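Local coordinates for protein endo-pectate lyase (Erwinia chrysanthemi, PDB 3B4N) that probably depolymerises polygalacturonate and methyl-esterified pectins by calcium-dependent eliminative cleavage inside the chain, as a secreted polysaccharide lyase of family 3, at residues V225-S230 against R252-C257; V44-V49 against I63-A68; A291-L296 against C334-S339. All blocks are in the same frame, centred on the assembly; numbering follows the deposited sequence.

Interaction 1 (V225-S230 against R252-C257)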
ATOM      1  N   VAL A 225      -6.463  -4.217  -4.287  1.00  8.02           N
ATOM      2  CA  VAL A 225      -5.348  -3.285  -4.226  1.00  8.21           C
ATOM      3  C   VAL A 225      -4.127  -4.019  -4.786  1.00  7.90           C
ATOM      4  O   VAL A 225      -3.466  -3.531  -5.718  1.00  7.68           O
ATOM      5  CB  VAL A 225      -5.070  -2.849  -2.773  1.00  7.05           C
ATOM      6  CG1 VAL A 225      -3.829  -1.982  -2.710  1.00  9.45           C
ATOM      7  CG2 VAL A 225      -6.274  -2.064  -2.244  1.00  9.30           C
ATOM      8  N   LEU A 226      -3.857  -5.199  -4.235  1.00  9.13           N
ATOM      9  CA  LEU A 226      -2.721  -6.010  -4.659  1.00  8.03           C
ATOM     10  C   LEU A 226      -3.182  -7.278  -5.379  1.00  7.41           C
ATOM     11  O   LEU A 226      -3.931  -8.093  -4.825  1.00  9.79           O
ATOM     12  CB  LEU A 226      -1.856  -6.373  -3.436  1.00  7.98           C
ATOM     13  CG  LEU A 226      -1.423  -5.180  -2.568  1.00  7.99           C
ATOM     14  CD1 LEU A 226      -0.729  -5.670  -1.293  1.00  7.38           C
ATOM     15  CD2 LEU A 226      -0.504  -4.268  -3.358  1.00  8.05           C
ATOM     16  N   GLN A 227      -2.749  -7.421  -6.631  1.00  9.41           N
ATOM     17  CA  GLN A 227      -3.080  -8.589  -7.445  1.00  8.38           C
ATOM     18  C   GLN A 227      -1.852  -9.497  -7.436  1.00  9.12           C
ATOM     19  O   GLN A 227      -0.728  -9.019  -7.553  1.00 11.84           O
ATOM     20  CB  GLN A 227      -3.411  -8.149  -8.873  1.00 11.44           C
ATOM     21  CG  GLN A 227      -3.722  -9.283  -9.848  1.00 12.32           C
ATOM     22  CD  GLN A 227      -4.962 -10.075  -9.472  1.00 14.96           C
ATOM     23  OE1 GLN A 227      -5.848  -9.584  -8.770  1.00 16.42           O
ATOM     24  NE2 GLN A 227      -5.035 -11.309  -9.957  1.00 17.81           N
ATOM     25  N   HIS A 228      -2.063 -10.796  -7.302  1.00  9.24           N
ATOM     26  CA  HIS A 228      -0.943 -11.731  -7.214  1.00  7.97           C
ATOM     27  C   HIS A 228      -1.174 -12.883  -8.187  1.00  9.07           C
ATOM     28  O   HIS A 228      -2.091 -13.699  -8.000  1.00  9.37           O
ATOM     29  CB  HIS A 228      -0.864 -12.197  -5.752  1.00  8.77           C
ATOM     30  CG  HIS A 228       0.382 -12.938  -5.391  1.00  7.61           C
ATOM     31  ND1 HIS A 228       0.857 -12.969  -4.096  1.00  8.27           N
ATOM     32  CD2 HIS A 228       1.193 -13.751  -6.111  1.00  9.53           C
ATOM     33  CE1 HIS A 228       1.906 -13.773  -4.036  1.00  8.95           C
ATOM     34  NE2 HIS A 228       2.130 -14.259  -5.244  1.00 10.92           N
ATOM     35  N   ASN A 229      -0.336 -12.925  -9.225  1.00  9.65           N
ATOM     36  CA  ASN A 229      -0.439 -13.918 -10.300  1.00  9.46           C
ATOM     37  C   ASN A 229       0.635 -14.994 -10.334  1.00 10.02           C
ATOM     38  O   ASN A 229       0.370 -16.120 -10.757  1.00 10.56           O
ATOM     39  CB  ASN A 229      -0.404 -13.219 -11.663  1.00 11.04           C
ATOM     40  CG  ASN A 229      -1.483 -12.172 -11.824  1.00 11.97           C
ATOM     41  OD1 ASN A 229      -1.244 -11.114 -12.409  1.00 14.41           O
ATOM     42  ND2 ASN A 229      -2.674 -12.459 -11.324  1.00  9.61           N
ATOM     43  N   SER A 230       1.861 -14.652  -9.956  1.00 10.25           N
ATOM     44  CA  SER A 230       2.911 -15.663  -9.994  1.00 10.41           C
ATOM     45  C   SER A 230       2.669 -16.719  -8.920  1.00 10.38           C
ATOM     46  O   SER A 230       1.823 -16.541  -8.039  1.00 10.39           O
ATOM     47  CB  SER A 230       4.279 -15.013  -9.792  1.00 12.09           C
ATOM     48  OG  SER A 230       4.307 -14.307  -8.570  1.00 12.42           O
ATOM     49  N   ARG A 252      -5.542 -10.361  -3.416  1.00  9.61           N
ATOM     50  CA  ARG A 252      -6.239 -11.503  -3.977  1.00 10.57           C
ATOM     51  C   ARG A 252      -5.292 -12.390  -4.766  1.00 11.63           C
ATOM     52  O   ARG A 252      -4.573 -11.926  -5.658  1.00 13.17           O
ATOM     53  CB  ARG A 252      -7.372 -11.051  -4.901  1.00 11.55           C
ATOM     54  CG  ARG A 252      -8.218 -12.195  -5.477  1.00 12.22           C
ATOM     55  CD  ARG A 252      -8.880 -13.035  -4.376  1.00 12.41           C
ATOM     56  NE  ARG A 252     -10.005 -13.830  -4.881  1.00 14.36           N
ATOM     57  CZ  ARG A 252      -9.985 -15.145  -5.086  1.00 13.59           C
ATOM     58  NH1 ARG A 252     -11.071 -15.765  -5.546  1.00 14.85           N
ATOM     59  NH2 ARG A 252      -8.892 -15.849  -4.827  1.00 11.84           N
ATOM     60  N   SER A 253      -5.265 -13.663  -4.404  1.00 11.45           N
ATOM     61  CA  SER A 253      -4.494 -14.640  -5.156  1.00 11.72           C
ATOM     62  C   SER A 253      -5.411 -14.829  -6.364  1.00 12.19           C
ATOM     63  O   SER A 253      -6.592 -15.111  -6.198  1.00 13.33           O
ATOM     64  CB  SER A 253      -4.398 -15.948  -4.384  1.00 12.89           C
ATOM     65  OG  SER A 253      -3.873 -16.969  -5.212  1.00 11.23           O
ATOM     66  N   CYS A 254      -4.892 -14.663  -7.575  1.00 11.26           N
ATOM     67  CA  CYS A 254      -5.741 -14.780  -8.755  1.00 12.99           C
ATOM     68  C   CYS A 254      -6.703 -15.965  -8.699  1.00 11.28           C
ATOM     69  O   CYS A 254      -6.283 -17.112  -8.594  1.00 11.02           O
ATOM     70  CB  CYS A 254      -4.883 -14.880 -10.002  1.00 13.90           C
ATOM     71  SG  CYS A 254      -5.853 -14.533 -11.497  1.00 18.58           S
ATOM     72  N   GLY A 255      -7.995 -15.675  -8.810  1.00 13.32           N
ATOM     73  CA  GLY A 255      -8.991 -16.732  -8.732  1.00 12.35           C
ATOM     74  C   GLY A 255      -9.228 -17.582  -9.970  1.00 14.75           C
ATOM     75  O   GLY A 255      -9.485 -18.780  -9.848  1.00 15.07           O
ATOM     76  N   ASP A 256      -9.114 -16.979 -11.152  1.00 16.46           N
ATOM     77  CA  ASP A 256      -9.382 -17.682 -12.407  1.00 19.44           C
ATOM     78  C   ASP A 256      -8.402 -17.378 -13.539  1.00 20.09           C
ATOM     79  O   ASP A 256      -8.789 -17.360 -14.706  1.00 20.84           O
ATOM     80  CB  ASP A 256     -10.789 -17.322 -12.880  1.00 22.95           C
ATOM     81  CG  ASP A 256     -10.965 -15.825 -13.074  1.00 24.65           C
ATOM     82  OD1 ASP A 256      -9.940 -15.110 -13.114  1.00 26.35           O
ATOM     83  OD2 ASP A 256     -12.119 -15.359 -13.191  1.00 28.73           O
ATOM     84  N   CYS A 257      -7.144 -17.134 -13.198  1.00 21.43           N
ATOM     85  CA  CYS A 257      -6.117 -16.827 -14.192  1.00 21.53           C
ATOM     86  C   CYS A 257      -5.902 -17.938 -15.223  1.00 21.25           C
ATOM     87  O   CYS A 257      -6.213 -19.103 -14.974  1.00 19.71           O
ATOM     88  CB  CYS A 257      -4.776 -16.559 -13.481  1.00 22.38           C
ATOM     89  SG  CYS A 257      -4.509 -14.826 -12.987  1.00 26.08           S
TER

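Interaction 2 (V44-V49 against I63-A68)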
ATOM      1  N   VAL A  44      16.752   2.653  13.254  1.00 13.37           N
ATOM      2  CA  VAL A  44      15.753   3.600  13.728  1.00 11.53           C
ATOM      3  C   VAL A  44      15.264   3.239  15.127  1.00 12.01           C
ATOM      4  O   VAL A  44      14.961   2.075  15.403  1.00 13.70           O
ATOM      5  CB  VAL A  44      14.538   3.645  12.784  1.00 11.48           C
ATOM      6  CG1 VAL A  44      13.518   4.655  13.306  1.00 11.15           C
ATOM      7  CG2 VAL A  44      14.982   4.020  11.376  1.00 13.36           C
ATOM      8  N   ALA A  45      15.194   4.243  16.001  1.00 12.01           N
ATOM      9  CA  ALA A  45      14.720   4.060  17.373  1.00 11.51           C
ATOM     10  C   ALA A  45      13.297   4.612  17.484  1.00 11.96           C
ATOM     11  O   ALA A  45      12.415   3.973  18.050  1.00 12.66           O
ATOM     12  CB  ALA A  45      15.636   4.775  18.343  1.00 12.22           C
ATOM     13  N   ARG A  46      13.090   5.808  16.943  1.00  9.92           N
ATOM     14  CA  ARG A  46      11.772   6.438  16.951  1.00 10.84           C
ATOM     15  C   ARG A  46      11.695   7.394  15.781  1.00  9.53           C
ATOM     16  O   ARG A  46      12.708   7.697  15.146  1.00 10.16           O
ATOM     17  CB  ARG A  46      11.528   7.224  18.247  1.00 10.56           C
ATOM     18  CG  ARG A  46      12.473   8.409  18.430  1.00 10.77           C
ATOM     19  CD  ARG A  46      11.905   9.475  19.360  1.00 11.61           C
ATOM     20  NE  ARG A  46      11.606   8.942  20.684  1.00 12.27           N
ATOM     21  CZ  ARG A  46      11.134   9.674  21.687  1.00 11.58           C
ATOM     22  NH1 ARG A  46      10.910  10.969  21.520  1.00 13.28           N
ATOM     23  NH2 ARG A  46      10.887   9.100  22.858  1.00 11.23           N
ATOM     24  N   GLN A  47      10.487   7.867  15.505  1.00 10.64           N
ATOM     25  CA  GLN A  47      10.280   8.805  14.410  1.00  9.01           C
ATOM     26  C   GLN A  47       9.350   9.887  14.924  1.00 10.23           C
ATOM     27  O   GLN A  47       8.321   9.592  15.520  1.00 12.85           O
ATOM     28  CB  GLN A  47       9.684   8.079  13.204  1.00  8.70           C
ATOM     29  CG  GLN A  47      10.585   6.943  12.741  1.00  8.71           C
ATOM     30  CD  GLN A  47       9.955   6.123  11.647  1.00  8.14           C
ATOM     31  OE1 GLN A  47       9.028   5.339  11.894  1.00 11.87           O
ATOM     32  NE2 GLN A  47      10.446   6.300  10.428  1.00  6.92           N
ATOM     33  N   GLU A  48       9.718  11.141  14.699  1.00  9.43           N
ATOM     34  CA  GLU A  48       8.919  12.244  15.201  1.00 10.54           C
ATOM     35  C   GLU A  48       8.341  13.074  14.081  1.00  9.49           C
ATOM     36  O   GLU A  48       9.024  13.389  13.109  1.00 10.44           O
ATOM     37  CB  GLU A  48       9.780  13.125  16.102  1.00 10.23           C
ATOM     38  CG  GLU A  48      10.475  12.354  17.216  1.00 12.33           C
ATOM     39  CD  GLU A  48      11.282  13.251  18.123  1.00 15.17           C
ATOM     40  OE1 GLU A  48      11.938  14.182  17.610  1.00 18.44           O
ATOM     41  OE2 GLU A  48      11.269  13.015  19.347  1.00 17.84           O
ATOM     42  N   VAL A  49       7.072  13.429  14.214  1.00  9.47           N
ATOM     43  CA  VAL A  49       6.419  14.240  13.198  1.00  9.14           C
ATOM     44  C   VAL A  49       6.344  15.668  13.712  1.00  9.35           C
ATOM     45  O   VAL A  49       5.926  15.904  14.840  1.00  9.74           O
ATOM     46  CB  VAL A  49       4.985  13.750  12.903  1.00 10.08           C
ATOM     47  CG1 VAL A  49       4.386  14.547  11.748  1.00  9.21           C
ATOM     48  CG2 VAL A  49       5.001  12.262  12.576  1.00 11.56           C
ATOM     49  N   ILE A  63       4.228  16.994  16.791  1.00 10.75           N
ATOM     50  CA  ILE A  63       2.833  16.610  16.967  1.00 11.53           C
ATOM     51  C   ILE A  63       2.696  15.120  17.247  1.00 11.61           C
ATOM     52  O   ILE A  63       1.624  14.663  17.628  1.00 12.56           O
ATOM     53  CB  ILE A  63       1.946  16.992  15.751  1.00 11.50           C
ATOM     54  CG1 ILE A  63       2.414  16.284  14.477  1.00 13.31           C
ATOM     55  CG2 ILE A  63       1.954  18.507  15.586  1.00 12.62           C
ATOM     56  CD1 ILE A  63       1.430  16.452  13.305  1.00 11.18           C
ATOM     57  N   ALA A  64       3.777  14.357  17.069  1.00 10.65           N
ATOM     58  CA  ALA A  64       3.716  12.928  17.350  1.00 10.11           C
ATOM     59  C   ALA A  64       5.067  12.253  17.515  1.00  9.85           C
ATOM     60  O   ALA A  64       6.061  12.678  16.933  1.00 10.41           O
ATOM     61  CB  ALA A  64       2.921  12.202  16.243  1.00 11.16           C
ATOM     62  N   VAL A  65       5.095  11.217  18.348  1.00  9.54           N
ATOM     63  CA  VAL A  65       6.291  10.399  18.529  1.00  9.84           C
ATOM     64  C   VAL A  65       5.797   9.014  18.115  1.00  9.96           C
ATOM     65  O   VAL A  65       4.853   8.484  18.714  1.00 11.89           O
ATOM     66  CB  VAL A  65       6.770  10.344  19.991  1.00 10.45           C
ATOM     67  CG1 VAL A  65       7.882   9.301  20.125  1.00 11.88           C
ATOM     68  CG2 VAL A  65       7.298  11.716  20.422  1.00 11.78           C
ATOM     69  N   LEU A  66       6.437   8.440  17.097  1.00 10.05           N
ATOM     70  CA  LEU A  66       6.039   7.143  16.555  1.00 10.09           C
ATOM     71  C   LEU A  66       7.099   6.082  16.746  1.00 10.14           C
ATOM     72  O   LEU A  66       8.254   6.393  17.028  1.00 10.49           O
ATOM     73  CB  LEU A  66       5.755   7.283  15.057  1.00  9.64           C
ATOM     74  CG  LEU A  66       4.829   8.443  14.672  1.00  9.98           C
ATOM     75  CD1 LEU A  66       4.768   8.571  13.163  1.00 10.91           C
ATOM     76  CD2 LEU A  66       3.439   8.223  15.269  1.00 12.88           C
ATOM     77  N   ASP A  67       6.700   4.820  16.582  1.00 10.04           N
ATOM     78  CA  ASP A  67       7.642   3.719  16.706  1.00 11.74           C
ATOM     79  C   ASP A  67       8.583   3.727  15.502  1.00 11.69           C
ATOM     80  O   ASP A  67       8.440   4.560  14.609  1.00 11.15           O
ATOM     81  CB  ASP A  67       6.910   2.368  16.845  1.00 12.23           C
ATOM     82  CG  ASP A  67       6.089   1.996  15.623  1.00 16.29           C
ATOM     83  OD1 ASP A  67       6.496   2.289  14.485  1.00 14.25           O
ATOM     84  OD2 ASP A  67       5.030   1.366  15.806  1.00 20.37           O
ATOM     85  N   ALA A  68       9.534   2.799  15.466  1.00 10.82           N
ATOM     86  CA  ALA A  68      10.527   2.751  14.402  1.00 10.45           C
ATOM     87  C   ALA A  68      10.118   2.038  13.128  1.00 10.58           C
ATOM     88  O   ALA A  68      10.825   2.121  12.120  1.00 12.19           O
ATOM     89  CB  ALA A  68      11.804   2.097  14.941  1.00 12.20           C
TER
HETATM   90  O   HOH W   1      10.434   2.116  18.284  1.00 14.43           O

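Interaction 3 (A291-L296 against C334-S339)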
ATOM      1  N   ALA A 291      -2.289 -17.007   3.736  1.00  9.12           N
ATOM      2  CA  ALA A 291      -2.222 -15.596   4.112  1.00  8.80           C
ATOM      3  C   ALA A 291      -1.861 -15.557   5.588  1.00 10.37           C
ATOM      4  O   ALA A 291      -2.565 -16.123   6.411  1.00  9.76           O
ATOM      5  CB  ALA A 291      -3.559 -14.918   3.893  1.00  8.82           C
ATOM      6  N   THR A 292      -0.754 -14.899   5.914  1.00  9.37           N
ATOM      7  CA  THR A 292      -0.292 -14.774   7.294  1.00 10.33           C
ATOM      8  C   THR A 292      -0.449 -13.295   7.624  1.00 10.45           C
ATOM      9  O   THR A 292       0.271 -12.460   7.083  1.00 12.11           O
ATOM     10  CB  THR A 292       1.169 -15.240   7.395  1.00 12.45           C
ATOM     11  OG1 THR A 292       1.237 -16.624   7.014  1.00 13.56           O
ATOM     12  CG2 THR A 292       1.696 -15.087   8.812  1.00 14.73           C
ATOM     13  N   ILE A 293      -1.383 -12.992   8.523  1.00  9.52           N
ATOM     14  CA  ILE A 293      -1.739 -11.615   8.864  1.00  9.92           C
ATOM     15  C   ILE A 293      -1.722 -11.234  10.343  1.00 11.41           C
ATOM     16  O   ILE A 293      -2.270 -11.950  11.181  1.00 12.53           O
ATOM     17  CB  ILE A 293      -3.176 -11.315   8.353  1.00 10.94           C
ATOM     18  CG1 ILE A 293      -3.254 -11.539   6.848  1.00 11.17           C
ATOM     19  CG2 ILE A 293      -3.598  -9.896   8.709  1.00 11.55           C
ATOM     20  CD1 ILE A 293      -4.670 -11.484   6.306  1.00 14.27           C
ATOM     21  N   SER A 294      -1.121 -10.082  10.638  1.00 10.47           N
ATOM     22  CA  SER A 294      -1.070  -9.519  11.985  1.00 11.14           C
ATOM     23  C   SER A 294      -0.725  -8.039  11.837  1.00 11.65           C
ATOM     24  O   SER A 294      -0.301  -7.599  10.763  1.00 10.88           O
ATOM     25  CB  SER A 294      -0.025 -10.236  12.855  1.00 13.22           C
ATOM     26  OG  SER A 294       1.292 -10.093  12.352  1.00 12.69           O
ATOM     27  N   GLY A 295      -0.925  -7.274  12.905  1.00 10.44           N
ATOM     28  CA  GLY A 295      -0.634  -5.852  12.854  1.00 10.10           C
ATOM     29  C   GLY A 295      -1.590  -5.083  11.962  1.00  9.99           C
ATOM     30  O   GLY A 295      -1.249  -4.004  11.475  1.00 10.96           O
ATOM     31  N   LEU A 296      -2.785  -5.629  11.759  1.00 10.54           N
ATOM     32  CA  LEU A 296      -3.787  -4.997  10.907  1.00 11.21           C
ATOM     33  C   LEU A 296      -4.779  -4.179  11.719  1.00 11.52           C
ATOM     34  O   LEU A 296      -5.411  -4.692  12.638  1.00 12.45           O
ATOM     35  CB  LEU A 296      -4.535  -6.064  10.106  1.00 11.42           C
ATOM     36  CG  LEU A 296      -5.664  -5.597   9.185  1.00 10.05           C
ATOM     37  CD1 LEU A 296      -5.127  -4.697   8.082  1.00 10.90           C
ATOM     38  CD2 LEU A 296      -6.320  -6.824   8.573  1.00 11.72           C
ATOM     39  N   CYS A 334      -5.525 -19.709   6.172  1.00 11.45           N
ATOM     40  CA  CYS A 334      -5.770 -18.388   6.732  1.00 11.71           C
ATOM     41  C   CYS A 334      -5.081 -18.325   8.087  1.00 12.34           C
ATOM     42  O   CYS A 334      -5.684 -18.603   9.132  1.00 13.05           O
ATOM     43  CB  CYS A 334      -7.263 -18.130   6.890  1.00 12.94           C
ATOM     44  SG  CYS A 334      -8.120 -17.638   5.362  1.00 13.56           S
ATOM     45  N   LYS A 335      -3.800 -17.977   8.056  1.00 11.61           N
ATOM     46  CA  LYS A 335      -2.999 -17.875   9.261  1.00 12.32           C
ATOM     47  C   LYS A 335      -3.174 -16.493   9.867  1.00 12.75           C
ATOM     48  O   LYS A 335      -2.260 -15.664   9.865  1.00 12.14           O
ATOM     49  CB  LYS A 335      -1.526 -18.143   8.946  1.00 13.49           C
ATOM     50  CG  LYS A 335      -1.195 -19.606   8.652  1.00 18.77           C
ATOM     51  CD  LYS A 335      -1.240 -20.444   9.921  1.00 23.96           C
ATOM     52  CE  LYS A 335      -0.827 -21.886   9.659  1.00 26.74           C
ATOM     53  NZ  LYS A 335      -0.873 -22.698  10.911  1.00 29.15           N
ATOM     54  N   VAL A 336      -4.379 -16.246  10.355  1.00 13.59           N
ATOM     55  CA  VAL A 336      -4.712 -14.998  11.006  1.00 13.49           C
ATOM     56  C   VAL A 336      -5.537 -15.355  12.240  1.00 15.21           C
ATOM     57  O   VAL A 336      -6.418 -16.214  12.191  1.00 14.83           O
ATOM     58  CB  VAL A 336      -5.500 -14.042  10.062  1.00 13.59           C
ATOM     59  CG1 VAL A 336      -6.812 -14.677   9.635  1.00 13.41           C
ATOM     60  CG2 VAL A 336      -5.757 -12.715  10.762  1.00 13.30           C
ATOM     61  N   SER A 337      -5.209 -14.722  13.359  1.00 15.54           N
ATOM     62  CA  SER A 337      -5.917 -14.955  14.614  1.00 17.31           C
ATOM     63  C   SER A 337      -6.656 -13.673  14.975  1.00 18.85           C
ATOM     64  O   SER A 337      -6.341 -12.604  14.453  1.00 18.34           O
ATOM     65  CB  SER A 337      -4.925 -15.302  15.733  1.00 16.74           C
ATOM     66  OG  SER A 337      -4.101 -16.414  15.407  1.00 21.75           O
ATOM     67  N   ARG A 338      -7.638 -13.771  15.865  1.00 20.15           N
ATOM     68  CA  ARG A 338      -8.389 -12.593  16.277  1.00 20.94           C
ATOM     69  C   ARG A 338      -7.471 -11.496  16.803  1.00 20.00           C
ATOM     70  O   ARG A 338      -7.766 -10.314  16.659  1.00 21.05           O
ATOM     71  CB  ARG A 338      -9.400 -12.949  17.371  1.00 23.52           C
ATOM     72  CG  ARG A 338     -10.823 -13.125  16.881  1.00 27.97           C
ATOM     73  CD  ARG A 338     -11.059 -14.517  16.345  1.00 29.77           C
ATOM     74  NE  ARG A 338     -12.477 -14.770  16.110  1.00 31.99           N
ATOM     75  CZ  ARG A 338     -12.985 -15.973  15.871  1.00 31.74           C
ATOM     76  NH1 ARG A 338     -14.286 -16.118  15.665  1.00 33.42           N
ATOM     77  NH2 ARG A 338     -12.191 -17.034  15.844  1.00 32.36           N
ATOM     78  N   SER A 339      -6.359 -11.895  17.413  1.00 19.23           N
ATOM     79  CA  SER A 339      -5.397 -10.952  17.973  1.00 19.93           C
ATOM     80  C   SER A 339      -4.610 -10.215  16.894  1.00 19.90           C
ATOM     81  O   SER A 339      -3.885  -9.260  17.183  1.00 20.47           O
ATOM     82  CB  SER A 339      -4.413 -11.689  18.885  1.00 21.15           C
ATOM     83  OG  SER A 339      -3.613 -12.596  18.143  1.00 21.17           O
TER
HETATM   84  O   HOH W   2      -2.728 -13.232  13.543  1.00 13.89           O
HETATM   85  O   HOH W   3      -1.703  -7.514  15.584  1.00 21.67           O

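Interaction 1 (V225-S230 against R252-C257)
Arg252 and Leu226 open the pairing of adjacent strands from consecutive coils of the right-handed parallel beta-helix of this lyase: Arg252 N donates to Leu226 O over 3.1 Å. The Arg252 carbonyl returns a bond, His228 N to Arg252 O, bent to 139° at the hydrogen. Gln227 therefore sits level with Arg252 and His228 with Ser253, the alternation expected of a parallel ladder. CB of His228 also lies 3.7 Å from Arg252 O, while the imidazole is carried off to Trp251 on one nitrogen and Ser233 on the other. The guanidinium of Arg252 likewise turns from the first strand, and its NH2 bonds to Asn284.

Ser253 is paired with His228 without bonding across to it: the bonds come from its neighbours Arg252 and Cys254, and its own hydroxyl goes to Asp289 and Arg264. At Cys254 the ladder ends with its straightest bond, Cys254 N to His228 O, 169° at the hydrogen, although the donor is tilted from the carbonyl plane. The sulfur of Cys254 stands anti to its own nitrogen (chi1 -163°), and from there it closes a four-residue ring, Cys254 SG to Cys257 SG at 2.0 Å, with Gly255 and Asp256 forming the bend. This small disulfide loop meets the end of the Gln227 side chain and the amide of Asn229. The Gln227 side chain also lies about 4 Å from that of Asp195, a zinc ligand. Asn229 reaches across both half-cystines: its OD1 is bonded to Asn200, and its ND2 lies 3.5 Å from Cys254 CB and 3.4 Å from Cys257 SG.

Interaction 2 (V44-V49 against I63-A68)
Arg46 spreads its guanidinium over Val65, the outward-facing residue of the partner strand in this antiparallel beta hairpin. From CB, 3.6 Å from Leu66 O, the side chain starts between the backbone nitrogen and the carbonyl carbon (chi1 64°). CD passes CG1 of Val65 at 4.1 Å and NE draws closer to the same methyl. That methyl lies over the centre of one guanidinium face, with Arg46 CZ to Val65 CG1 at 3.6 Å. At the group's edge NH1 forms an in-plane salt bridge to Glu48 OE2, 3.0 Å, on the anti lone pair of OE2; OE2 also pairs with Arg62, and OE1 bonds to the hydroxyl of Tyr50.

Between the strands, Gln47 and Leu66 form a hydrogen-bonded pair whose shorter bond, Leu66 N to Gln47 O, is 2.7 Å. Val49 O accepts from Ile63 N (2.8 Å) and weakly from Ala64 N, the signature of a classic bulge. On the other face of the sheet Val49 CG2 meets Leu66 CD1 at 3.7 Å. A water bridges Ala45 O and Ala68 N, weakly at the latter. Strand 44-52 lies between 61-66 and 85-92 in a four-stranded antiparallel sheet; the Val49-Leu66 face packs against Leu35 and Trp37 of strand 32-39 and Phe73 of 72-75.

Interaction 3 (A291-L296 against C334-S339)
Ala291 and Cys334 begin a short parallel ladder whose strand axes, 4.7 Å apart at their closest, diverge by only 7°. Lys335 carries both of its bonds: its N donates to Ala291 O (2.8 Å, 132° at the hydrogen), and its O accepts from Ile293 N at 3.1 Å, the donor standing well above the carbonyl plane. A CA-H...O contact from Thr292 CA reaches the same oxygen at 3.4 Å. Lys335 is also the centre of an inverse gamma turn, closed by a weak bond from Val336 N to Cys334 O.

On the exposed face Thr292 and Lys335 run side by side in the same direction. The hydroxyl oxygen of Thr292 touches the root of the lysine, OG1 to CB 3.7 Å, and the lysine chain then bends at chi2 (-73°) and carries its amine away. On the buried face Ile293 lies alongside Val336, whose CG2, anti to its own nitrogen, rests 3.8 Å from Ile293 CB and 3.6 Å from Ile293 O. Cys334 points to this interior face too and is tied to Cys309 by a disulfide.

Beyond the ladder, water takes over: one molecule joins Ile293 O to Ser337 N, and another links Gly295 N with Ser339 O. Parallel pairing with residues in step, apolar side chains inward and polar ones outward, is characteristic of stacked coils of a right-handed parallel beta-helix; here strand 334-336 adds to the stack near the C-terminal end of the chain.

Overall arrangement
From the N terminus the three contacts follow in series, none nested in or crossing another. Interaction 2 comes first, pairing the arms of a hairpin in the N-terminal antiparallel region, its two segments separated by 13 residues. Interaction 1 then joins strands 224-228 and 246-253, closing one circuit of the beta-helix over 21 intervening residues, on the opposite side of the chain's centre with its own centre 35 Å from that of interaction 2. Interaction 3 closes a longer excursion of 37 residues and brings strand 334-336 onto strand 290-298, tying the C-terminal part to the beta-helix. Its centre lies 19 Å from that of interaction 1 and 25 Å from that of interaction 2, and no two contacts touch.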